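Local coordinates for binding domain (Hc) of Paraclostridial Mosquitocidal Protein 1 (Paraclostridium bifermentans, PDB 6HOX) that serves as the receptor-binding part of a clostridial-type neurotoxin that targets Anopheles mosquitoes, probably directing the toxin to host nerve cells, at residues V334-T348 against M360-L372. Residues are numbered along the deposited sequence; the frame is centred on the assembly and turned at random.
Sequences VADVKFENYGNLILT and MVLNEGRNGDLKL
Arg366 reaches from the turn between strands 361-363 and 369-372 to Asp336 on the neighbouring hairpin, and its long side chain shows why arginine suits a place where apolar and charged surfaces meet. CB and CG rest against Ile346 CD1, both at 3.9 Å. With CG trans to the backbone N (chi1 -161°) and the chain extended as far as NE, CD arrives beside the Asp336 carboxylate. NE donates to the syn lone pair of Asp336 OD2 at 2.8 Å, nearly within the guanidinium plane, although the two planar groups stand 72° apart. At the tip, NH2 bonds to Asp369 OD2 from above that carboxylate's plane and also donates a hydrogen bond to water 1, while Val334 CG1 lies at the guanidinium edge. The same water accepts from Leu370 N, linking the arginine to the strand it precedes.

Strands 345-348 and 361-363 run antiparallel, joined by two reciprocal backbone pairs, Ile346 with Asn363 and Thr348 with Val361. At the end of strand 345-348, Thr348 OG1 accepts from Asn367 N, in the loop after Asn363, at 3.0 Å and its CG2 packs on Asn363 CB; threonine thus supplies a polar branch for the loop and a methyl for the strand before it. Against the hairpin of 336-339 and 345-348, Leu362 shows the value of a forked side chain: CD2 sits over the centre of the Phe339 ring, 3.4 Å from the centroid, in a CH-pi contact, and CD1 meets Tyr342 CE2 at 3.6 Å. Tyr342 carries its hydroxyl on to Ser277.

This is packing within the trefoil-type C-terminal receptor-binding region. One positive group shared by two carboxylates probably offsets some of the repulsion between the acids, while the apolar contacts and backbone pairs join this hairpin to strand 361-363 and to the loop after it.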
ATOM      1  N   VAL A 334      14.893 -17.551   6.469  1.00 26.28           N
ATOM      2  CA  VAL A 334      15.306 -18.464   5.441  1.00 27.93           C
ATOM      3  C   VAL A 334      14.061 -19.215   4.977  1.00 27.06           C
ATOM      4  O   VAL A 334      13.298 -19.746   5.780  1.00 28.62           O
ATOM      5  CB  VAL A 334      16.419 -19.423   5.911  1.00 28.89           C
ATOM      6  CG1 VAL A 334      16.657 -20.542   4.901  1.00 28.61           C
ATOM      7  CG2 VAL A 334      17.713 -18.661   6.152  1.00 29.82           C
ATOM      8  N   ALA A 335      13.832 -19.206   3.670  1.00 27.41           N
ATOM      9  CA  ALA A 335      12.582 -19.712   3.140  1.00 29.17           C
ATOM     10  C   ALA A 335      12.778 -20.112   1.674  1.00 29.13           C
ATOM     11  O   ALA A 335      13.701 -19.657   1.004  1.00 29.23           O
ATOM     12  CB  ALA A 335      11.501 -18.662   3.313  1.00 28.68           C
ATOM     13  N   ASP A 336      11.918 -21.005   1.198  1.00 29.08           N
ATOM     14  CA  ASP A 336      11.940 -21.399  -0.179  1.00 29.02           C
ATOM     15  C   ASP A 336      10.750 -20.774  -0.883  1.00 26.29           C
ATOM     16  O   ASP A 336       9.723 -20.514  -0.269  1.00 23.54           O
ATOM     17  CB  ASP A 336      11.972 -22.918  -0.310  1.00 30.88           C
ATOM     18  CG  ASP A 336      13.332 -23.454   0.096  1.00 34.45           C
ATOM     19  OD1 ASP A 336      14.375 -22.920  -0.406  1.00 38.85           O
ATOM     20  OD2 ASP A 336      13.349 -24.355   0.930  1.00 37.91           O
ATOM     21  N   VAL A 337      10.939 -20.524  -2.175  1.00 25.58           N
ATOM     22  CA  VAL A 337       9.866 -20.106  -3.059  1.00 25.79           C
ATOM     23  C   VAL A 337       9.463 -21.314  -3.907  1.00 26.90           C
ATOM     24  O   VAL A 337      10.218 -21.738  -4.803  1.00 26.06           O
ATOM     25  CB  VAL A 337      10.301 -18.913  -3.924  1.00 24.56           C
ATOM     26  CG1 VAL A 337       9.182 -18.440  -4.827  1.00 24.80           C
ATOM     27  CG2 VAL A 337      10.835 -17.772  -3.061  1.00 26.03           C
ATOM     28  N   LYS A 338       8.278 -21.844  -3.596  1.00 27.69           N
ATOM     29  CA  LYS A 338       7.715 -23.039  -4.183  1.00 29.74           C
ATOM     30  C   LYS A 338       6.777 -22.639  -5.324  1.00 30.83           C
ATOM     31  O   LYS A 338       5.876 -21.791  -5.164  1.00 30.04           O
ATOM     32  CB  LYS A 338       6.963 -23.822  -3.107  1.00 32.46           C
ATOM     33  CG  LYS A 338       6.203 -25.060  -3.562  1.00 35.85           C
ATOM     34  CD  LYS A 338       5.406 -25.646  -2.408  1.00 40.05           C
ATOM     35  CE  LYS A 338       4.204 -26.462  -2.831  1.00 45.16           C
ATOM     36  NZ  LYS A 338       3.219 -26.580  -1.726  1.00 52.30           N
ATOM     37  N   PHE A 339       6.986 -23.285  -6.470  1.00 29.36           N
ATOM     38  CA  PHE A 339       6.190 -23.056  -7.642  1.00 32.89           C
ATOM     39  C   PHE A 339       5.007 -24.034  -7.649  1.00 35.93           C
ATOM     40  O   PHE A 339       5.176 -25.216  -7.922  1.00 37.64           O
ATOM     41  CB  PHE A 339       7.087 -23.170  -8.870  1.00 33.32           C
ATOM     42  CG  PHE A 339       7.918 -21.942  -9.109  1.00 32.69           C
ATOM     43  CD1 PHE A 339       8.824 -21.497  -8.156  1.00 34.76           C
ATOM     44  CD2 PHE A 339       7.790 -21.227 -10.288  1.00 32.69           C
ATOM     45  CE1 PHE A 339       9.582 -20.353  -8.377  1.00 33.03           C
ATOM     46  CE2 PHE A 339       8.544 -20.082 -10.503  1.00 33.10           C
ATOM     47  CZ  PHE A 339       9.435 -19.649  -9.548  1.00 32.00           C
ATOM     48  N   GLU A 340       3.815 -23.492  -7.381  1.00 38.56           N
ATOM     49  CA  GLU A 340       2.565 -24.210  -7.179  1.00 42.15           C
ATOM     50  C   GLU A 340       2.133 -24.990  -8.434  1.00 41.40           C
ATOM     51  O   GLU A 340       1.500 -26.046  -8.312  1.00 41.19           O
ATOM     52  CB  GLU A 340       1.466 -23.216  -6.789  1.00 45.92           C
ATOM     53  CG  GLU A 340       1.666 -22.586  -5.415  1.00 54.73           C
ATOM     54  CD  GLU A 340       1.587 -23.565  -4.249  1.00 59.84           C
ATOM     55  OE1 GLU A 340       0.468 -24.048  -3.958  1.00 63.21           O
ATOM     56  OE2 GLU A 340       2.646 -23.850  -3.633  1.00 59.69           O
ATOM     57  N   ASN A 341       2.430 -24.464  -9.625  1.00 40.33           N
ATOM     58  CA  ASN A 341       2.088 -25.128 -10.896  1.00 42.85           C
ATOM     59  C   ASN A 341       2.755 -26.513 -10.975  1.00 42.27           C
ATOM     60  O   ASN A 341       2.247 -27.404 -11.625  1.00 41.16           O
ATOM     61  CB  ASN A 341       2.500 -24.312 -12.128  1.00 43.31           C
ATOM     62  CG  ASN A 341       1.658 -23.076 -12.379  1.00 46.30           C
ATOM     63  OD1 ASN A 341       0.703 -22.794 -11.659  1.00 49.12           O
ATOM     64  ND2 ASN A 341       2.014 -22.324 -13.406  1.00 47.19           N
ATOM     65  N   TYR A 342       3.907 -26.669 -10.320  1.00 41.90           N
ATOM     66  CA  TYR A 342       4.714 -27.881 -10.384  1.00 41.73           C
ATOM     67  C   TYR A 342       4.535 -28.763  -9.147  1.00 43.75           C
ATOM     68  O   TYR A 342       4.902 -29.935  -9.165  1.00 51.33           O
ATOM     69  CB  TYR A 342       6.190 -27.516 -10.525  1.00 38.95           C
ATOM     70  CG  TYR A 342       6.556 -26.906 -11.852  1.00 39.66           C
ATOM     71  CD1 TYR A 342       6.867 -27.715 -12.932  1.00 40.52           C
ATOM     72  CD2 TYR A 342       6.596 -25.531 -12.039  1.00 38.60           C
ATOM     73  CE1 TYR A 342       7.224 -27.177 -14.157  1.00 39.18           C
ATOM     74  CE2 TYR A 342       6.941 -24.974 -13.260  1.00 37.06           C
ATOM     75  CZ  TYR A 342       7.255 -25.805 -14.323  1.00 39.12           C
ATOM     76  OH  TYR A 342       7.614 -25.310 -15.535  1.00 38.04           O
ATOM     77  N   GLY A 343       4.066 -28.181  -8.048  1.00 43.13           N
ATOM     78  CA  GLY A 343       3.770 -28.923  -6.849  1.00 45.52           C
ATOM     79  C   GLY A 343       4.977 -29.106  -5.942  1.00 45.59           C
ATOM     80  O   GLY A 343       4.853 -28.926  -4.742  1.00 51.06           O
ATOM     81  N   ASN A 344       6.131 -29.492  -6.495  1.00 43.61           N
ATOM     82  CA  ASN A 344       7.266 -29.916  -5.655  1.00 47.03           C
ATOM     83  C   ASN A 344       8.587 -29.236  -6.062  1.00 44.41           C
ATOM     84  O   ASN A 344       9.658 -29.625  -5.565  1.00 49.61           O
ATOM     85  CB  ASN A 344       7.412 -31.443  -5.676  1.00 49.46           C
ATOM     86  CG  ASN A 344       7.803 -31.995  -7.035  1.00 53.22           C
ATOM     87  OD1 ASN A 344       7.498 -31.403  -8.071  1.00 52.68           O
ATOM     88  ND2 ASN A 344       8.480 -33.134  -7.044  1.00 55.98           N
ATOM     89  N   LEU A 345       8.543 -28.243  -6.957  1.00 37.05           N
ATOM     90  CA  LEU A 345       9.757 -27.563  -7.377  1.00 34.36           C
ATOM     91  C   LEU A 345       9.899 -26.224  -6.629  1.00 33.37           C
ATOM     92  O   LEU A 345       8.891 -25.540  -6.366  1.00 27.49           O
ATOM     93  CB  LEU A 345       9.728 -27.362  -8.895  1.00 35.47           C
ATOM     94  CG  LEU A 345       9.586 -28.643  -9.734  1.00 36.70           C
ATOM     95  CD1 LEU A 345       9.895 -28.353 -11.193  1.00 37.64           C
ATOM     96  CD2 LEU A 345      10.489 -29.751  -9.217  1.00 37.37           C
ATOM     97  N   ILE A 346      11.162 -25.877  -6.310  1.00 30.98           N
ATOM     98  CA  ILE A 346      11.525 -24.619  -5.649  1.00 32.80           C
ATOM     99  C   ILE A 346      12.584 -23.874  -6.475  1.00 32.48           C
ATOM    100  O   ILE A 346      13.296 -24.446  -7.328  1.00 29.34           O
ATOM    101  CB  ILE A 346      11.986 -24.854  -4.198  1.00 32.67           C
ATOM    102  CG1 ILE A 346      13.225 -25.749  -4.115  1.00 34.06           C
ATOM    103  CG2 ILE A 346      10.842 -25.396  -3.348  1.00 33.12           C
ATOM    104  CD1 ILE A 346      13.893 -25.725  -2.758  1.00 34.11           C
ATOM    105  N   LEU A 347      12.656 -22.559  -6.234  1.00 30.57           N
ATOM    106  CA  LEU A 347      13.610 -21.694  -6.887  1.00 28.63           C
ATOM    107  C   LEU A 347      14.975 -21.981  -6.284  1.00 28.90           C
ATOM    108  O   LEU A 347      15.145 -21.845  -5.089  1.00 30.44           O
ATOM    109  CB  LEU A 347      13.205 -20.235  -6.653  1.00 29.21           C
ATOM    110  CG  LEU A 347      14.055 -19.168  -7.336  1.00 27.39           C
ATOM    111  CD1 LEU A 347      13.876 -19.233  -8.839  1.00 26.80           C
ATOM    112  CD2 LEU A 347      13.680 -17.783  -6.812  1.00 26.73           C
ATOM    113  N   THR A 348      15.925 -22.412  -7.112  1.00 31.08           N
ATOM    114  CA  THR A 348      17.263 -22.725  -6.611  1.00 32.52           C
ATOM    115  C   THR A 348      18.275 -22.587  -7.752  1.00 31.51           C
ATOM    116  O   THR A 348      17.923 -22.221  -8.867  1.00 29.90           O
ATOM    117  CB  THR A 348      17.253 -24.105  -5.932  1.00 34.41           C
ATOM    118  OG1 THR A 348      18.466 -24.248  -5.189  1.00 34.43           O
ATOM    119  CG2 THR A 348      17.086 -25.245  -6.916  1.00 35.25           C
ATOM    120  N   MET A 360      18.970 -19.097 -12.230  1.00 29.23           N
ATOM    121  CA  MET A 360      18.159 -19.893 -11.339  1.00 28.82           C
ATOM    122  C   MET A 360      17.355 -20.883 -12.177  1.00 29.04           C
ATOM    123  O   MET A 360      17.013 -20.573 -13.305  1.00 30.23           O
ATOM    124  CB  MET A 360      17.196 -19.032 -10.514  1.00 29.33           C
ATOM    125  CG  MET A 360      17.870 -17.893  -9.767  1.00 28.89           C
ATOM    126  SD  MET A 360      19.094 -18.412  -8.530  1.00 29.96           S
ATOM    127  CE  MET A 360      18.047 -19.125  -7.269  1.00 30.69           C
ATOM    128  N   VAL A 361      17.042 -22.034 -11.571  1.00 29.19           N
ATOM    129  CA  VAL A 361      16.226 -23.064 -12.131  1.00 30.28           C
ATOM    130  C   VAL A 361      15.148 -23.414 -11.102  1.00 32.97           C
ATOM    131  O   VAL A 361      15.185 -22.910  -9.978  1.00 34.40           O
ATOM    132  CB  VAL A 361      17.078 -24.302 -12.506  1.00 32.22           C
ATOM    133  CG1 VAL A 361      18.113 -23.964 -13.570  1.00 32.26           C
ATOM    134  CG2 VAL A 361      17.752 -24.914 -11.284  1.00 31.98           C
ATOM    135  N   LEU A 362      14.182 -24.244 -11.516  1.00 32.15           N
ATOM    136  CA  LEU A 362      13.196 -24.839 -10.642  1.00 36.56           C
ATOM    137  C   LEU A 362      13.556 -26.313 -10.461  1.00 40.90           C
ATOM    138  O   LEU A 362      13.629 -27.046 -11.428  1.00 42.89           O
ATOM    139  CB  LEU A 362      11.795 -24.702 -11.250  1.00 36.69           C
ATOM    140  CG  LEU A 362      11.405 -23.297 -11.687  1.00 37.35           C
ATOM    141  CD1 LEU A 362      10.010 -23.297 -12.280  1.00 39.10           C
ATOM    142  CD2 LEU A 362      11.499 -22.309 -10.526  1.00 38.32           C
ATOM    143  N   ASN A 363      13.772 -26.723  -9.210  1.00 42.03           N
ATOM    144  CA  ASN A 363      14.317 -28.022  -8.914  1.00 42.11           C
ATOM    145  C   ASN A 363      13.686 -28.522  -7.621  1.00 41.45           C
ATOM    146  O   ASN A 363      13.383 -27.725  -6.753  1.00 41.60           O
ATOM    147  CB  ASN A 363      15.839 -27.962  -8.782  1.00 45.44           C
ATOM    148  CG  ASN A 363      16.535 -29.253  -9.156  1.00 45.08           C
ATOM    149  OD1 ASN A 363      16.608 -29.601 -10.324  1.00 49.75           O
ATOM    150  ND2 ASN A 363      17.097 -29.939  -8.179  1.00 53.17           N
ATOM    151  N   GLU A 364      13.498 -29.843  -7.526  1.00 44.15           N
ATOM    152  CA  GLU A 364      13.070 -30.501  -6.311  1.00 47.76           C
ATOM    153  C   GLU A 364      14.204 -30.435  -5.282  1.00 47.75           C
ATOM    154  O   GLU A 364      13.962 -30.316  -4.096  1.00 50.96           O
ATOM    155  CB  GLU A 364      12.692 -31.953  -6.600  1.00 53.01           C
ATOM    156  CG  GLU A 364      12.155 -32.670  -5.379  1.00 60.63           C
ATOM    157  CD  GLU A 364      11.199 -33.815  -5.665  1.00 68.38           C
ATOM    158  OE1 GLU A 364      11.597 -34.748  -6.400  1.00 74.31           O
ATOM    159  OE2 GLU A 364      10.057 -33.768  -5.155  1.00 69.09           O
ATOM    160  N   GLY A 365      15.441 -30.504  -5.778  1.00 49.99           N
ATOM    161  CA  GLY A 365      16.652 -30.488  -4.968  1.00 53.36           C
ATOM    162  C   GLY A 365      17.086 -29.079  -4.576  1.00 53.34           C
ATOM    163  O   GLY A 365      17.627 -28.324  -5.405  1.00 53.32           O
ATOM    164  N   ARG A 366      16.859 -28.762  -3.297  1.00 46.38           N
ATOM    165  CA  ARG A 366      17.349 -27.570  -2.608  1.00 45.91           C
ATOM    166  C   ARG A 366      18.876 -27.517  -2.714  1.00 44.58           C
ATOM    167  O   ARG A 366      19.558 -28.463  -2.324  1.00 47.01           O
ATOM    168  CB  ARG A 366      16.893 -27.637  -1.146  1.00 48.00           C
ATOM    169  CG  ARG A 366      16.905 -26.320  -0.389  1.00 45.42           C
ATOM    170  CD  ARG A 366      16.007 -26.411   0.831  1.00 43.43           C
ATOM    171  NE  ARG A 366      15.973 -25.150   1.553  1.00 43.47           N
ATOM    172  CZ  ARG A 366      16.905 -24.726   2.407  1.00 48.85           C
ATOM    173  NH1 ARG A 366      17.916 -25.513   2.754  1.00 46.90           N
ATOM    174  NH2 ARG A 366      16.823 -23.507   2.912  1.00 44.34           N
ATOM    175  N   ASN A 367      19.390 -26.416  -3.266  1.00 39.81           N
ATOM    176  CA  ASN A 367      20.804 -26.212  -3.517  1.00 38.84           C
ATOM    177  C   ASN A 367      21.201 -24.797  -3.062  1.00 38.24           C
ATOM    178  O   ASN A 367      21.254 -23.869  -3.864  1.00 34.20           O
ATOM    179  CB  ASN A 367      21.151 -26.410  -4.993  1.00 39.45           C
ATOM    180  CG  ASN A 367      22.624 -26.205  -5.261  1.00 39.96           C
ATOM    181  OD1 ASN A 367      23.432 -26.345  -4.350  1.00 47.36           O
ATOM    182  ND2 ASN A 367      22.987 -25.888  -6.489  1.00 40.65           N
ATOM    183  N   GLY A 368      21.500 -24.667  -1.769  1.00 36.60           N
ATOM    184  CA  GLY A 368      21.784 -23.397  -1.140  1.00 38.12           C
ATOM    185  C   GLY A 368      20.575 -22.921  -0.360  1.00 39.77           C
ATOM    186  O   GLY A 368      19.619 -23.681  -0.195  1.00 39.89           O
ATOM    187  N   ASP A 369      20.636 -21.673   0.127  1.00 36.37           N
ATOM    188  CA  ASP A 369      19.582 -21.087   0.940  1.00 33.20           C
ATOM    189  C   ASP A 369      19.157 -19.760   0.309  1.00 30.78           C
ATOM    190  O   ASP A 369      19.968 -19.075  -0.291  1.00 29.53           O
ATOM    191  CB  ASP A 369      20.039 -20.885   2.388  1.00 35.49           C
ATOM    192  CG  ASP A 369      20.449 -22.182   3.066  1.00 39.41           C
ATOM    193  OD1 ASP A 369      21.613 -22.586   2.903  1.00 44.43           O
ATOM    194  OD2 ASP A 369      19.588 -22.800   3.712  1.00 39.72           O
ATOM    195  N   LEU A 370      17.855 -19.479   0.413  1.00 30.64           N
ATOM    196  CA  LEU A 370      17.247 -18.200   0.111  1.00 30.11           C
ATOM    197  C   LEU A 370      16.898 -17.535   1.435  1.00 28.56           C
ATOM    198  O   LEU A 370      16.364 -18.182   2.332  1.00 25.90           O
ATOM    199  CB  LEU A 370      15.974 -18.395  -0.715  1.00 31.18           C
ATOM    200  CG  LEU A 370      16.136 -18.303  -2.223  1.00 32.98           C
ATOM    201  CD1 LEU A 370      17.228 -19.240  -2.683  1.00 34.52           C
ATOM    202  CD2 LEU A 370      14.813 -18.593  -2.926  1.00 34.97           C
ATOM    203  N   LYS A 371      17.182 -16.233   1.506  1.00 27.96           N
ATOM    204  CA  LYS A 371      16.810 -15.395   2.615  1.00 28.15           C
ATOM    205  C   LYS A 371      16.047 -14.185   2.063  1.00 26.40           C
ATOM    206  O   LYS A 371      16.505 -13.534   1.135  1.00 25.73           O
ATOM    207  CB  LYS A 371      18.072 -14.986   3.376  1.00 31.89           C
ATOM    208  CG  LYS A 371      17.831 -14.437   4.773  1.00 35.77           C
ATOM    209  CD  LYS A 371      19.109 -14.100   5.502  1.00 38.05           C
ATOM    210  CE  LYS A 371      19.759 -15.328   6.109  1.00 42.36           C
ATOM    211  NZ  LYS A 371      20.174 -15.074   7.509  1.00 46.25           N
ATOM    212  N   LEU A 372      14.863 -13.922   2.620  1.00 24.75           N
ATOM    213  CA  LEU A 372      14.124 -12.724   2.290  1.00 25.45           C
ATOM    214  C   LEU A 372      14.557 -11.623   3.263  1.00 25.08           C
ATOM    215  O   LEU A 372      14.448 -11.767   4.489  1.00 25.49           O
ATOM    216  CB  LEU A 372      12.615 -12.999   2.345  1.00 27.12           C
ATOM    217  CG  LEU A 372      12.013 -13.603   1.069  1.00 29.35           C
ATOM    218  CD1 LEU A 372      12.551 -14.994   0.809  1.00 31.36           C
ATOM    219  CD2 LEU A 372      10.492 -13.651   1.127  1.00 32.18           C
TER
HETATM  220  O   HOH W   1      15.999 -21.333   1.406  1.00 29.57           O